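Long-range contacts in peptidoglycan glycosyltransferase (Eggerthella lenta, PDB 4MNR), which is a penicillin-binding protein with a dimerisation-type N-terminal region and a transpeptidase-family domain of the beta-lactamase clan: residues G28-Y33 against V109-N114; A131-D136 against D174-S179; P149-A154 against S170-R175; I270-Y275 against P340-S345; L274-S279 against T320-A325. All blocks are in the same frame, centred on the assembly; numbering follows the deposited sequence. Where two conformers were deposited one is given.

In the fold
Contact 1 lies in the mixed sheet, and contact 2 involves strand 130-135 of the antiparallel five-stranded sheet of the transpeptidase-family domain. Contact 4 touches both sheets. It meets contact 1 through the probable backbone bonds Asp344 N to Thr110 O and Thr112 N to Leu342 O, with centres about 12 Å apart. Contacts 2 and 5 are the nearest pair, with centres about 7 Å apart, and the probable hydrogen bond Leu322 N to Ala176 O (3.1 Å) ties them. Contact 3 shares Asp174 and Arg175 with contact 2, and its centre lies about 13 Å away. Contacts 4 and 5 share Leu274 and Tyr275, with centres about 11 Å apart.

Contact 1. Residues G28-Y33 against V109-N114; sequences GTIATY and VTLTLN
Ile30 and Ala31 pair with Val109 and Thr110 as short parallel strands of a mixed sheet. Val109 N donates to Thr29 O at 2.8 Å. Ala31 N donates to Val109 O at 3.1 Å, and Leu111 N to Ala31 O at 2.8 Å. The last of these is almost straight, with 178° at the hydrogen. Past Leu111 the regular pairing stops, yet Tyr33 N still reaches Leu113 O at 2.8 Å.

The tight side carries Ile30, Val109 and Leu111. Ile30 CG2 lies 4.0 Å from Leu111 CD1. Ile30 CG2 is anti to the backbone N (chi1 -62°, measured to CG1), which places this branch against the leucine. The other side is looser. Ala31 and Thr110 lie there, and a water bridges Thr29 OG1 and Val109 O, donating to the carbonyl. Tyr33 is exposed. Leu111 O sits in the plane of its ring, at the edge, 3.7 Å from Tyr33 CD1.

Ile75 of helix 74-78 covers the apolar face through Ile30 and Leu111. Strand 37-43 flanks Ile30, and strand 343-347 flanks Thr110, so the pair occupies the middle of the sheet.

Contact 2. Residues A131-D136 against D174-S179; sequences ACVVMD and DRAAGS
Ala131 CB lies over one face of the flat peptide group that joins Arg175 to Ala176. It is 3.5 Å from Arg175 O and 3.6 Å from Ala176 CA. Ala176 N of the same peptide donates to Ser147 OG of strand 142-148. A second flat group, the carboxylate of Asp174, is met from above its plane, 36° out of it, by Ala177 N.

The contact joins strand 130-135, in the antiparallel five-stranded sheet of the transpeptidase-family domain, to a loop folded as an Asx motif. Asp174 OD1 takes the N-H three residues on, from Ala177 N, at 2.9 Å and 171°. Within this turn Ala176 points its methyl toward the strand.

The meeting surface is small and apolar. Ala176 CB is 3.9 Å from Ala131 CB and 4.0 Å from Val133 CG2. With CG1 of Val133 anti to the backbone N (chi1 172°), CG2 is the branch that meets Ala176. The five residues that touch are all buried. Cys132 turns its side chain away from the loop and packs on Val427 of strand 425-431.

Val321 of helix 321-332 packs on both Ala131 and Val133, so the loop and the helix share this face of the sheet. The side chain of Arg175 leads away from the strand, to Ser170 OG through NH2 and to Glu432 through a salt bridge at NE.

Two further bonds close the loop on itself. Gly178 N gives a weak bond to Asp174 OD1, and Ser179 OG donates to Asp174 O at 3.0 Å, from above the carbonyl plane.

Contact 3. Residues P149-A154 against S170-R175; sequences PTYNAA and STLVDR
Pro149 and Thr171 bring their backbones together, with 5.0 Å between Pro149 CA and Thr171 CA. A cis peptide bond precedes Pro149. Across from it, Ser170 to Val173 form a type I beta turn, closed by the bond of Val173 N to Ser170 O. Pro149 O and Thr171 O face each other at 3.3 Å, two acceptors with no bond between them. A water beside them bridges the backbones instead. It donates to Pro149 O at 2.9 Å and to Val173 O, and accepts from Arg175 NH1.

The guanidinium of Arg175 is placed by Ser170 and lies against the proline. It grips Ser170 end-on: NH2 donates to Ser170 OG at 2.8 Å, in the guanidinium plane, and NH1 to Ser170 O. Val173 N and Arg175 NH1 reach that carbonyl from opposite faces of its plane. The two bonds to Ser170, one from each terminal nitrogen, should limit rotation of the guanidinium. Pro149 CD covers one guanidinium face, 3.6 Å from Arg175 NH1.

Tyr151 takes the crowded chi1 position (60°), its CG between the backbone N and the carbonyl carbon, which brings CD1 to Thr171 and CZ to Leu172. Thr171 CG2 meets Tyr151 CD1 at 3.7 Å, and Leu172 CD2 meets Tyr151 CZ at 3.8 Å, the leucine crossing the tyrosine at about a right angle.

The two loops bracket helix 156-165, whose Val159 packs on Tyr151, Thr171 and Leu172. His61 of helix 60-63 stacks edge-to-face with Tyr151 and donates to Thr171 O.

Contact 4. Residues I270-Y275 against P340-S345; sequences IDFPLY and PYLVDS
Phe272 packs on Pro340 and Leu342, and Leu274 on Leu342, in an apolar seam between two loops of the transpeptidase-family domain. The second loop leads into strand 343-347 of the mixed sheet, where Asp344 and Ser345 both face Thr110 in a classic beta bulge. The two segments run in nearly the same direction. Their backbones stay 7.0 Å apart at the nearest CA atoms, Phe272 CA and Tyr341 CA, so side chains make most of the contact.

The phenyl ring of Phe272 lies between the loops. Its CG is anti to the backbone N, with chi1 turned to -160°, and this swings the ring over to Pro340. Pro340 O sits at the ring edge, in its plane, 3.9 Å from Phe272 CD1. The ring of Pro340 crosses the phenyl obliquely, with Pro340 CB 4.0 Å from Phe272 CE1. On one face of the phenyl lies Pro273 CD of the same loop, 3.4 Å above the plane and offset toward the rim.

Leu342 is the other main partner. Its torsions, chi1 -156° and chi2 39°, are both off a staggered value. They bring CD2 against both Leu274 and Phe272. The leucine meets Leu274 at about a right angle and also contacts the ring of Pro273 through Leu342 CB. Ile270 makes a more distant contact with Pro340.

Ile142 of strand 142-148 packs on both Phe272 and Leu342, and helix 321-332 touches Ile270 and Pro340. The seam therefore sits where both sheets and this helix come together. Leu342 CD2 is 3.8 Å from Leu274 CD1 and 3.9 Å from Phe272 CZ.

Contact 5. Residues L274-S279 against T320-A325; sequences LYTPES and TVLEMA
Ser279 OG accepts from Thr320 N at 3.3 Å, with 156° at the hydrogen, and also bonds a water at 2.7 Å. The site is the N-terminus of helix 321-332, with Thr320 as the N-cap. Thr320 OG1 takes the N-H of Glu323 at 3.0 Å. In a capping box the side chain at the Glu323 position would return a bond to the N-cap nitrogen. Here Ser279 of the loop supplies that acceptor instead.

The water joins the two segments a second time. Besides Ser279 OG it bonds Thr320 OG1, and it donates to Pro277 O at 2.8 Å. Thr320 OG1 lies between the backbone N and the carbonyl carbon (chi1 58°), which turns it to Glu323 N and the water. Its methyl then points to the apolar side, where Thr320 CG2 meets Pro277 CG at 3.7 Å and Thr276 CG2 at 3.9 Å. The two threonines cross at about a right angle. Leu322 CD2 touches Thr276 CG2 from further along the helix.

Thr276 is itself held by a bond from its OG1 to Leu274 O. Val321 packs against strands 130-135 and 425-431, so the helix start is set between the loop and the five-stranded sheet.

Glu323 bends at chi2 (65°) beside Ser279, with Ser279 OG 3.3 Å from Glu323 CB. Its OE1 is buried here and has no polar partner in the model.

Contact 1. Residues G28-Y33 against V109-N114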
# COMPACT_ATOMS: atom_id res chain seq x y z
N GLY A 28 25.25 1.56 -15.53
CA GLY A 28 24.48 0.35 -15.76
C GLY A 28 23.02 0.59 -16.11
O GLY A 28 22.49 1.68 -15.88
N THR A 29 22.36 -0.42 -16.68
CA THR A 29 20.94 -0.30 -17.03
C THR A 29 20.05 -0.66 -15.86
O THR A 29 20.47 -1.37 -14.95
CB THR A 29 20.56 -1.23 -18.19
OG1 THR A 29 20.86 -2.58 -17.84
CG2 THR A 29 21.33 -0.86 -19.45
N ILE A 30 18.83 -0.14 -15.87
CA ILE A 30 17.78 -0.54 -14.94
C ILE A 30 16.67 -1.09 -15.80
O ILE A 30 16.26 -0.44 -16.75
CB ILE A 30 17.23 0.66 -14.16
CG1 ILE A 30 18.35 1.31 -13.33
CG2 ILE A 30 16.06 0.23 -13.25
CD1 ILE A 30 18.00 2.72 -12.83
N ALA A 31 16.17 -2.29 -15.47
CA ALA A 31 15.16 -2.94 -16.29
C ALA A 31 14.14 -3.67 -15.41
O ALA A 31 14.45 -4.04 -14.27
CB ALA A 31 15.82 -3.92 -17.25
N THR A 32 12.94 -3.89 -15.94
CA THR A 32 11.94 -4.70 -15.23
C THR A 32 12.31 -6.18 -15.28
O THR A 32 13.21 -6.60 -16.00
CB THR A 32 10.53 -4.53 -15.83
OG1 THR A 32 10.50 -5.12 -17.15
CG2 THR A 32 10.15 -3.05 -15.91
N TYR A 33 11.59 -6.99 -14.50
CA TYR A 33 11.88 -8.41 -14.42
C TYR A 33 11.66 -9.10 -15.77
O TYR A 33 12.36 -10.06 -16.11
CB TYR A 33 11.04 -9.07 -13.32
CG TYR A 33 11.52 -10.46 -12.96
CD1 TYR A 33 12.71 -10.64 -12.26
CD2 TYR A 33 10.79 -11.59 -13.31
CE1 TYR A 33 13.16 -11.90 -11.92
CE2 TYR A 33 11.24 -12.87 -12.98
CZ TYR A 33 12.43 -13.01 -12.29
OH TYR A 33 12.90 -14.26 -11.95
N VAL A 109 20.95 -3.42 -13.11
CA VAL A 109 20.01 -3.72 -12.04
C VAL A 109 18.69 -4.22 -12.60
O VAL A 109 18.09 -3.56 -13.45
CB VAL A 109 19.76 -2.46 -11.20
CG1 VAL A 109 18.64 -2.68 -10.19
CG2 VAL A 109 21.04 -2.05 -10.49
N THR A 110 18.25 -5.40 -12.15
CA THR A 110 16.96 -5.96 -12.56
C THR A 110 15.94 -5.85 -11.44
O THR A 110 16.17 -6.36 -10.33
CB THR A 110 17.09 -7.45 -12.98
OG1 THR A 110 17.99 -7.55 -14.09
CG2 THR A 110 15.74 -8.02 -13.39
N LEU A 111 14.83 -5.18 -11.72
CA LEU A 111 13.78 -4.98 -10.72
C LEU A 111 12.83 -6.17 -10.70
O LEU A 111 12.85 -7.01 -11.61
CB LEU A 111 12.98 -3.72 -11.03
CG LEU A 111 13.78 -2.42 -11.13
CD1 LEU A 111 12.84 -1.24 -11.36
CD2 LEU A 111 14.63 -2.20 -9.87
N THR A 112 12.00 -6.22 -9.67
CA THR A 112 10.96 -7.24 -9.54
C THR A 112 9.71 -6.92 -10.37
O THR A 112 8.84 -7.79 -10.55
CB THR A 112 10.51 -7.38 -8.07
OG1 THR A 112 10.24 -6.08 -7.54
CG2 THR A 112 11.61 -8.04 -7.23
N LEU A 113 9.61 -5.69 -10.86
CA LEU A 113 8.40 -5.23 -11.55
C LEU A 113 8.10 -6.04 -12.80
O LEU A 113 9.02 -6.41 -13.54
CB LEU A 113 8.54 -3.77 -11.96
CG LEU A 113 8.85 -2.75 -10.87
CD1 LEU A 113 8.94 -1.37 -11.52
CD2 LEU A 113 7.81 -2.78 -9.75
N ASN A 114 6.81 -6.31 -13.03
CA ASN A 114 6.38 -6.85 -14.32
C ASN A 114 5.79 -5.71 -15.14
O ASN A 114 4.95 -4.96 -14.64
CB ASN A 114 5.34 -7.96 -14.13
CG ASN A 114 4.75 -8.42 -15.46
OD1 ASN A 114 3.75 -7.87 -15.93
ND2 ASN A 114 5.39 -9.41 -16.10
O HOH W 1 19.09 -4.10 -16.10

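Contact 2. Residues A131-D136 against D174-S179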
# COMPACT_ATOMS: atom_id res chain seq x y z
N ALA A 131 -2.24 6.02 -5.66
CA ALA A 131 -1.14 5.08 -5.78
C ALA A 131 -1.62 3.66 -5.76
O ALA A 131 -2.70 3.37 -5.23
CB ALA A 131 -0.14 5.29 -4.64
N CYS A 132 -0.80 2.77 -6.31
CA CYS A 132 -1.14 1.35 -6.35
C CYS A 132 0.11 0.51 -6.17
O CYS A 132 1.13 0.78 -6.80
CB CYS A 132 -1.81 1.04 -7.69
SG CYS A 132 -2.25 -0.71 -7.89
N VAL A 133 0.03 -0.50 -5.30
CA VAL A 133 1.14 -1.43 -5.10
C VAL A 133 0.61 -2.86 -5.28
O VAL A 133 -0.45 -3.19 -4.76
CB VAL A 133 1.75 -1.29 -3.68
CG1 VAL A 133 2.77 -2.41 -3.42
CG2 VAL A 133 2.38 0.09 -3.50
N VAL A 134 1.32 -3.68 -6.06
CA VAL A 134 0.96 -5.07 -6.25
C VAL A 134 2.16 -5.88 -5.77
O VAL A 134 3.28 -5.59 -6.16
CB VAL A 134 0.71 -5.40 -7.73
CG1 VAL A 134 0.35 -6.85 -7.90
CG2 VAL A 134 -0.40 -4.53 -8.31
N MSE A 135 1.89 -6.88 -4.95
CA MSE A 135 2.95 -7.68 -4.34
C MSE A 135 2.68 -9.16 -4.52
O MSE A 135 1.53 -9.60 -4.68
CB MSE A 135 3.05 -7.40 -2.84
CG MSE A 135 3.25 -5.94 -2.49
SE MSE A 135 3.81 -5.69 -0.65
CE MSE A 135 5.65 -6.19 -0.90
N ASP A 136 3.76 -9.94 -4.49
CA ASP A 136 3.64 -11.40 -4.36
C ASP A 136 3.72 -11.69 -2.87
O ASP A 136 4.76 -11.48 -2.25
CB ASP A 136 4.79 -12.11 -5.09
CG ASP A 136 4.72 -13.63 -4.95
OD1 ASP A 136 3.95 -14.15 -4.10
OD2 ASP A 136 5.44 -14.33 -5.70
N ASP A 174 6.24 10.76 -4.61
CA ASP A 174 6.09 9.30 -4.57
C ASP A 174 4.93 8.97 -3.64
O ASP A 174 5.06 9.03 -2.42
CB ASP A 174 7.39 8.66 -4.06
CG ASP A 174 7.33 7.12 -4.01
OD1 ASP A 174 6.23 6.54 -3.88
OD2 ASP A 174 8.40 6.49 -4.10
N ARG A 175 3.79 8.64 -4.21
CA ARG A 175 2.62 8.35 -3.39
C ARG A 175 2.52 6.91 -2.95
O ARG A 175 1.80 6.61 -2.01
CB ARG A 175 1.35 8.74 -4.14
CG ARG A 175 1.14 10.25 -4.21
CD ARG A 175 -0.12 10.58 -5.02
NE ARG A 175 -0.56 11.95 -4.75
CZ ARG A 175 -0.05 13.03 -5.32
NH1 ARG A 175 0.92 12.93 -6.22
NH2 ARG A 175 -0.50 14.23 -4.98
N ALA A 176 3.21 6.01 -3.64
CA ALA A 176 3.10 4.58 -3.34
C ALA A 176 3.90 4.13 -2.14
O ALA A 176 3.47 3.25 -1.38
CB ALA A 176 3.47 3.74 -4.58
N ALA A 177 5.10 4.69 -1.99
CA ALA A 177 5.97 4.33 -0.88
C ALA A 177 6.21 5.52 0.03
O ALA A 177 6.47 5.34 1.22
CB ALA A 177 7.30 3.82 -1.41
N GLY A 178 6.14 6.72 -0.53
CA GLY A 178 6.68 7.91 0.12
C GLY A 178 5.74 8.83 0.88
O GLY A 178 6.17 9.85 1.41
N SER A 179 4.46 8.46 0.94
CA SER A 179 3.40 9.32 1.47
C SER A 179 2.51 8.61 2.50
O SER A 179 2.08 7.49 2.27
CB SER A 179 2.52 9.81 0.32
OG SER A 179 3.26 10.62 -0.57

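Contact 3. Residues P149-A154 against S170-R175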
# COMPACT_ATOMS: atom_id res chain seq x y z
N PRO A 149 -0.45 11.91 -10.00
CA PRO A 149 -0.04 12.10 -11.39
C PRO A 149 1.39 11.68 -11.65
O PRO A 149 2.21 11.56 -10.73
CB PRO A 149 -0.17 13.62 -11.59
CG PRO A 149 -1.06 14.08 -10.51
CD PRO A 149 -0.78 13.18 -9.35
N THR A 150 1.68 11.43 -12.91
CA THR A 150 3.00 10.95 -13.27
C THR A 150 3.56 11.75 -14.44
O THR A 150 3.00 12.79 -14.83
CB THR A 150 2.98 9.42 -13.53
OG1 THR A 150 4.32 8.93 -13.62
CG2 THR A 150 2.20 9.11 -14.81
N TYR A 151 4.68 11.27 -14.97
CA TYR A 151 5.43 11.99 -15.99
C TYR A 151 6.31 11.01 -16.74
O TYR A 151 6.58 9.90 -16.27
CB TYR A 151 6.30 13.08 -15.35
CG TYR A 151 7.33 12.54 -14.35
CD1 TYR A 151 6.95 12.16 -13.08
CD2 TYR A 151 8.66 12.42 -14.70
CE1 TYR A 151 7.87 11.68 -12.17
CE2 TYR A 151 9.60 11.93 -13.80
CZ TYR A 151 9.19 11.56 -12.54
OH TYR A 151 10.11 11.08 -11.64
N ASN A 152 6.76 11.41 -17.92
CA ASN A 152 7.76 10.62 -18.63
C ASN A 152 9.10 10.77 -17.95
O ASN A 152 9.57 11.90 -17.77
CB ASN A 152 7.88 11.09 -20.08
CG ASN A 152 6.64 10.83 -20.88
OD1 ASN A 152 5.93 9.85 -20.64
ND2 ASN A 152 6.36 11.71 -21.83
N ALA A 153 9.72 9.65 -17.60
CA ALA A 153 11.01 9.64 -16.91
C ALA A 153 12.05 10.49 -17.62
O ALA A 153 12.85 11.16 -16.97
CB ALA A 153 11.52 8.21 -16.72
N ALA A 154 12.03 10.47 -18.95
CA ALA A 154 13.00 11.21 -19.74
C ALA A 154 12.91 12.71 -19.48
O ALA A 154 13.90 13.43 -19.59
CB ALA A 154 12.82 10.93 -21.24
N SER A 170 2.22 18.45 -7.62
CA SER A 170 2.67 17.30 -6.85
C SER A 170 3.04 16.08 -7.70
O SER A 170 3.09 14.96 -7.19
CB SER A 170 1.60 16.90 -5.82
OG SER A 170 0.47 16.35 -6.47
N THR A 171 3.32 16.30 -8.98
CA THR A 171 3.64 15.22 -9.90
C THR A 171 4.85 14.38 -9.45
O THR A 171 4.88 13.16 -9.63
CB THR A 171 3.93 15.79 -11.31
OG1 THR A 171 2.76 16.43 -11.82
CG2 THR A 171 4.34 14.71 -12.27
N LEU A 172 5.83 15.03 -8.84
CA LEU A 172 7.06 14.36 -8.44
C LEU A 172 6.93 13.56 -7.15
O LEU A 172 7.85 12.83 -6.78
CB LEU A 172 8.21 15.35 -8.33
CG LEU A 172 8.83 15.80 -9.65
CD1 LEU A 172 9.80 16.95 -9.42
CD2 LEU A 172 9.53 14.64 -10.35
N VAL A 173 5.79 13.69 -6.48
CA VAL A 173 5.61 13.03 -5.19
C VAL A 173 5.45 11.52 -5.37
O VAL A 173 4.65 11.06 -6.18
CB VAL A 173 4.39 13.59 -4.43
CG1 VAL A 173 4.13 12.79 -3.15
CG2 VAL A 173 4.60 15.07 -4.11
N ASP A 174 6.24 10.76 -4.61
CA ASP A 174 6.09 9.30 -4.57
C ASP A 174 4.93 8.97 -3.64
O ASP A 174 5.06 9.03 -2.42
CB ASP A 174 7.39 8.66 -4.06
CG ASP A 174 7.33 7.12 -4.01
OD1 ASP A 174 6.23 6.54 -3.88
OD2 ASP A 174 8.40 6.49 -4.10
N ARG A 175 3.79 8.64 -4.21
CA ARG A 175 2.62 8.35 -3.39
C ARG A 175 2.52 6.91 -2.95
O ARG A 175 1.80 6.61 -2.01
CB ARG A 175 1.35 8.74 -4.14
CG ARG A 175 1.14 10.25 -4.21
CD ARG A 175 -0.12 10.58 -5.02
NE ARG A 175 -0.56 11.95 -4.75
CZ ARG A 175 -0.05 13.03 -5.32
NH1 ARG A 175 0.92 12.93 -6.22
NH2 ARG A 175 -0.50 14.23 -4.98
O HOH W 2 2.48 11.20 -7.88

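Contact 4. Residues I270-Y275 against P340-S345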
# COMPACT_ATOMS: atom_id res chain seq x y z
N ILE A 270 10.71 0.40 8.38
CA ILE A 270 10.87 -0.71 7.46
C ILE A 270 11.87 -0.32 6.39
O ILE A 270 11.75 0.72 5.76
CB ILE A 270 9.51 -1.12 6.87
CG1 ILE A 270 8.71 -1.86 7.95
CG2 ILE A 270 9.70 -2.00 5.64
CD1 ILE A 270 7.21 -1.74 7.81
N ASP A 271 12.89 -1.17 6.23
CA ASP A 271 13.96 -0.92 5.28
C ASP A 271 13.41 -1.02 3.85
O ASP A 271 12.68 -1.95 3.53
CB ASP A 271 15.05 -1.96 5.52
CG ASP A 271 16.33 -1.68 4.76
OD1 ASP A 271 16.63 -0.50 4.48
OD2 ASP A 271 17.04 -2.66 4.46
N PHE A 272 13.76 -0.05 3.01
CA PHE A 272 13.29 -0.05 1.62
C PHE A 272 14.22 0.86 0.81
O PHE A 272 14.73 1.85 1.34
CB PHE A 272 11.82 0.40 1.55
CG PHE A 272 11.11 -0.00 0.28
CD1 PHE A 272 10.91 -1.35 -0.02
CD2 PHE A 272 10.65 0.96 -0.61
CE1 PHE A 272 10.28 -1.72 -1.19
CE2 PHE A 272 10.01 0.58 -1.77
CZ PHE A 272 9.82 -0.75 -2.07
N PRO A 273 14.48 0.51 -0.46
CA PRO A 273 15.42 1.33 -1.24
C PRO A 273 14.88 2.73 -1.55
O PRO A 273 15.67 3.64 -1.77
CB PRO A 273 15.62 0.52 -2.52
CG PRO A 273 14.45 -0.40 -2.60
CD PRO A 273 14.12 -0.73 -1.17
N LEU A 274 13.57 2.89 -1.56
CA LEU A 274 12.98 4.20 -1.77
C LEU A 274 12.55 4.75 -0.41
O LEU A 274 12.21 3.98 0.49
CB LEU A 274 11.76 4.10 -2.68
CG LEU A 274 11.96 3.28 -3.96
CD1 LEU A 274 10.69 3.30 -4.78
CD2 LEU A 274 13.15 3.80 -4.77
N TYR A 275 12.57 6.07 -0.27
CA TYR A 275 12.12 6.70 0.96
C TYR A 275 10.73 6.24 1.30
O TYR A 275 9.82 6.33 0.47
CB TYR A 275 12.12 8.21 0.82
CG TYR A 275 11.44 8.87 1.99
CD1 TYR A 275 12.05 8.90 3.23
CD2 TYR A 275 10.19 9.44 1.86
CE1 TYR A 275 11.43 9.49 4.32
CE2 TYR A 275 9.56 10.04 2.94
CZ TYR A 275 10.18 10.05 4.17
OH TYR A 275 9.57 10.65 5.25
N PRO A 340 9.33 -6.46 1.95
CA PRO A 340 9.10 -6.00 0.57
C PRO A 340 10.43 -5.73 -0.13
O PRO A 340 11.34 -5.18 0.49
CB PRO A 340 8.33 -4.69 0.75
CG PRO A 340 8.60 -4.27 2.18
CD PRO A 340 8.73 -5.55 2.95
N TYR A 341 10.55 -6.12 -1.39
CA TYR A 341 11.75 -5.79 -2.14
C TYR A 341 11.47 -5.49 -3.60
O TYR A 341 10.47 -5.95 -4.16
CB TYR A 341 12.83 -6.87 -2.00
CG TYR A 341 12.54 -8.19 -2.68
CD1 TYR A 341 11.71 -9.13 -2.09
CD2 TYR A 341 13.15 -8.52 -3.89
CE1 TYR A 341 11.45 -10.34 -2.69
CE2 TYR A 341 12.92 -9.74 -4.49
CZ TYR A 341 12.07 -10.65 -3.88
OH TYR A 341 11.83 -11.87 -4.47
N LEU A 342 12.37 -4.72 -4.20
CA LEU A 342 12.18 -4.16 -5.52
C LEU A 342 13.29 -4.59 -6.49
O LEU A 342 13.12 -4.52 -7.70
CB LEU A 342 12.18 -2.64 -5.38
CG LEU A 342 11.51 -1.71 -6.37
CD1 LEU A 342 10.19 -2.28 -6.86
CD2 LEU A 342 11.29 -0.36 -5.67
N VAL A 343 14.44 -5.01 -5.95
CA VAL A 343 15.56 -5.43 -6.81
C VAL A 343 15.76 -6.93 -6.76
O VAL A 343 16.01 -7.48 -5.69
CB VAL A 343 16.88 -4.71 -6.44
CG1 VAL A 343 18.07 -5.29 -7.25
CG2 VAL A 343 16.73 -3.23 -6.68
N ASP A 344 15.63 -7.58 -7.92
CA ASP A 344 15.76 -9.03 -7.98
C ASP A 344 17.21 -9.45 -8.06
O ASP A 344 17.63 -10.45 -7.47
CB ASP A 344 15.03 -9.59 -9.21
CG ASP A 344 15.26 -11.08 -9.39
OD1 ASP A 344 14.60 -11.87 -8.69
OD2 ASP A 344 16.09 -11.47 -10.24
N SER A 345 17.98 -8.70 -8.84
CA SER A 345 19.36 -9.11 -9.06
C SER A 345 20.21 -7.98 -9.61
O SER A 345 19.69 -7.01 -10.18
CB SER A 345 19.43 -10.29 -10.02
OG SER A 345 18.79 -9.97 -11.24

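Contact 5. Residues L274-S279 against T320-A325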
# COMPACT_ATOMS: atom_id res chain seq x y z
N LEU A 274 13.57 2.89 -1.56
CA LEU A 274 12.98 4.20 -1.77
C LEU A 274 12.55 4.75 -0.41
O LEU A 274 12.21 3.98 0.49
CB LEU A 274 11.76 4.10 -2.68
CG LEU A 274 11.96 3.28 -3.96
CD1 LEU A 274 10.69 3.30 -4.78
CD2 LEU A 274 13.15 3.80 -4.77
N TYR A 275 12.57 6.07 -0.27
CA TYR A 275 12.12 6.70 0.96
C TYR A 275 10.73 6.24 1.30
O TYR A 275 9.82 6.33 0.47
CB TYR A 275 12.12 8.21 0.82
CG TYR A 275 11.44 8.87 1.99
CD1 TYR A 275 12.05 8.90 3.23
CD2 TYR A 275 10.19 9.44 1.86
CE1 TYR A 275 11.43 9.49 4.32
CE2 TYR A 275 9.56 10.04 2.94
CZ TYR A 275 10.18 10.05 4.17
OH TYR A 275 9.57 10.65 5.25
N THR A 276 10.56 5.73 2.52
CA THR A 276 9.25 5.30 2.98
C THR A 276 9.09 5.76 4.43
O THR A 276 9.83 5.32 5.31
CB THR A 276 9.11 3.76 2.93
OG1 THR A 276 9.44 3.29 1.62
CG2 THR A 276 7.69 3.34 3.25
N PRO A 277 8.15 6.68 4.68
CA PRO A 277 7.96 7.13 6.06
C PRO A 277 7.39 6.01 6.92
O PRO A 277 6.63 5.17 6.44
CB PRO A 277 6.95 8.27 5.93
CG PRO A 277 6.16 7.93 4.68
CD PRO A 277 7.17 7.27 3.75
N GLU A 278 7.77 6.00 8.19
CA GLU A 278 7.21 5.07 9.16
C GLU A 278 5.69 5.25 9.21
O GLU A 278 5.21 6.38 9.31
CB GLU A 278 7.82 5.40 10.52
CG GLU A 278 7.58 4.41 11.61
CD GLU A 278 8.25 4.85 12.91
OE1 GLU A 278 9.00 5.85 12.89
OE2 GLU A 278 8.01 4.21 13.95
N SER A 279 4.94 4.15 9.16
CA SER A 279 3.49 4.22 9.39
C SER A 279 3.27 4.39 10.89
O SER A 279 4.06 3.89 11.69
CB SER A 279 2.78 2.97 8.85
OG SER A 279 2.87 2.92 7.44
N THR A 320 1.49 4.12 4.72
CA THR A 320 1.80 4.19 3.29
C THR A 320 0.99 3.16 2.53
O THR A 320 0.46 2.22 3.12
CB THR A 320 3.29 3.92 3.05
OG1 THR A 320 3.65 2.64 3.58
CG2 THR A 320 4.13 4.98 3.70
N VAL A 321 0.90 3.31 1.21
CA VAL A 321 0.20 2.31 0.41
C VAL A 321 0.96 0.98 0.49
O VAL A 321 0.37 -0.10 0.55
CB VAL A 321 0.02 2.79 -1.04
CG1 VAL A 321 -0.73 1.73 -1.87
CG2 VAL A 321 -0.74 4.11 -1.03
N LEU A 322 2.29 1.07 0.54
CA LEU A 322 3.13 -0.11 0.72
C LEU A 322 2.78 -0.84 2.02
O LEU A 322 2.64 -2.07 2.01
CB LEU A 322 4.61 0.30 0.72
CG LEU A 322 5.61 -0.81 1.01
CD1 LEU A 322 5.49 -1.96 -0.01
CD2 LEU A 322 7.04 -0.26 1.03
N GLU A 323 2.60 -0.09 3.11
CA GLU A 323 2.22 -0.70 4.38
C GLU A 323 0.87 -1.40 4.26
O GLU A 323 0.70 -2.51 4.76
CB GLU A 323 2.16 0.34 5.50
CG GLU A 323 1.46 -0.15 6.77
CD GLU A 323 2.19 -1.30 7.48
OE1 GLU A 323 3.44 -1.34 7.45
OE2 GLU A 323 1.51 -2.16 8.07
N MSE A 324 -0.10 -0.78 3.59
CA MSE A 324 -1.39 -1.44 3.44
C MSE A 324 -1.32 -2.69 2.57
O MSE A 324 -2.04 -3.66 2.80
CB MSE A 324 -2.48 -0.47 2.95
CG MSE A 324 -2.72 0.69 3.91
SE MSE A 324 -2.95 0.13 5.78
CE MSE A 324 -4.49 -1.05 5.55
N ALA A 325 -0.43 -2.70 1.59
CA ALA A 325 -0.21 -3.91 0.82
C ALA A 325 0.40 -4.98 1.71
O ALA A 325 0.03 -6.14 1.62
CB ALA A 325 0.69 -3.62 -0.39
O HOH W 3 5.22 2.78 6.09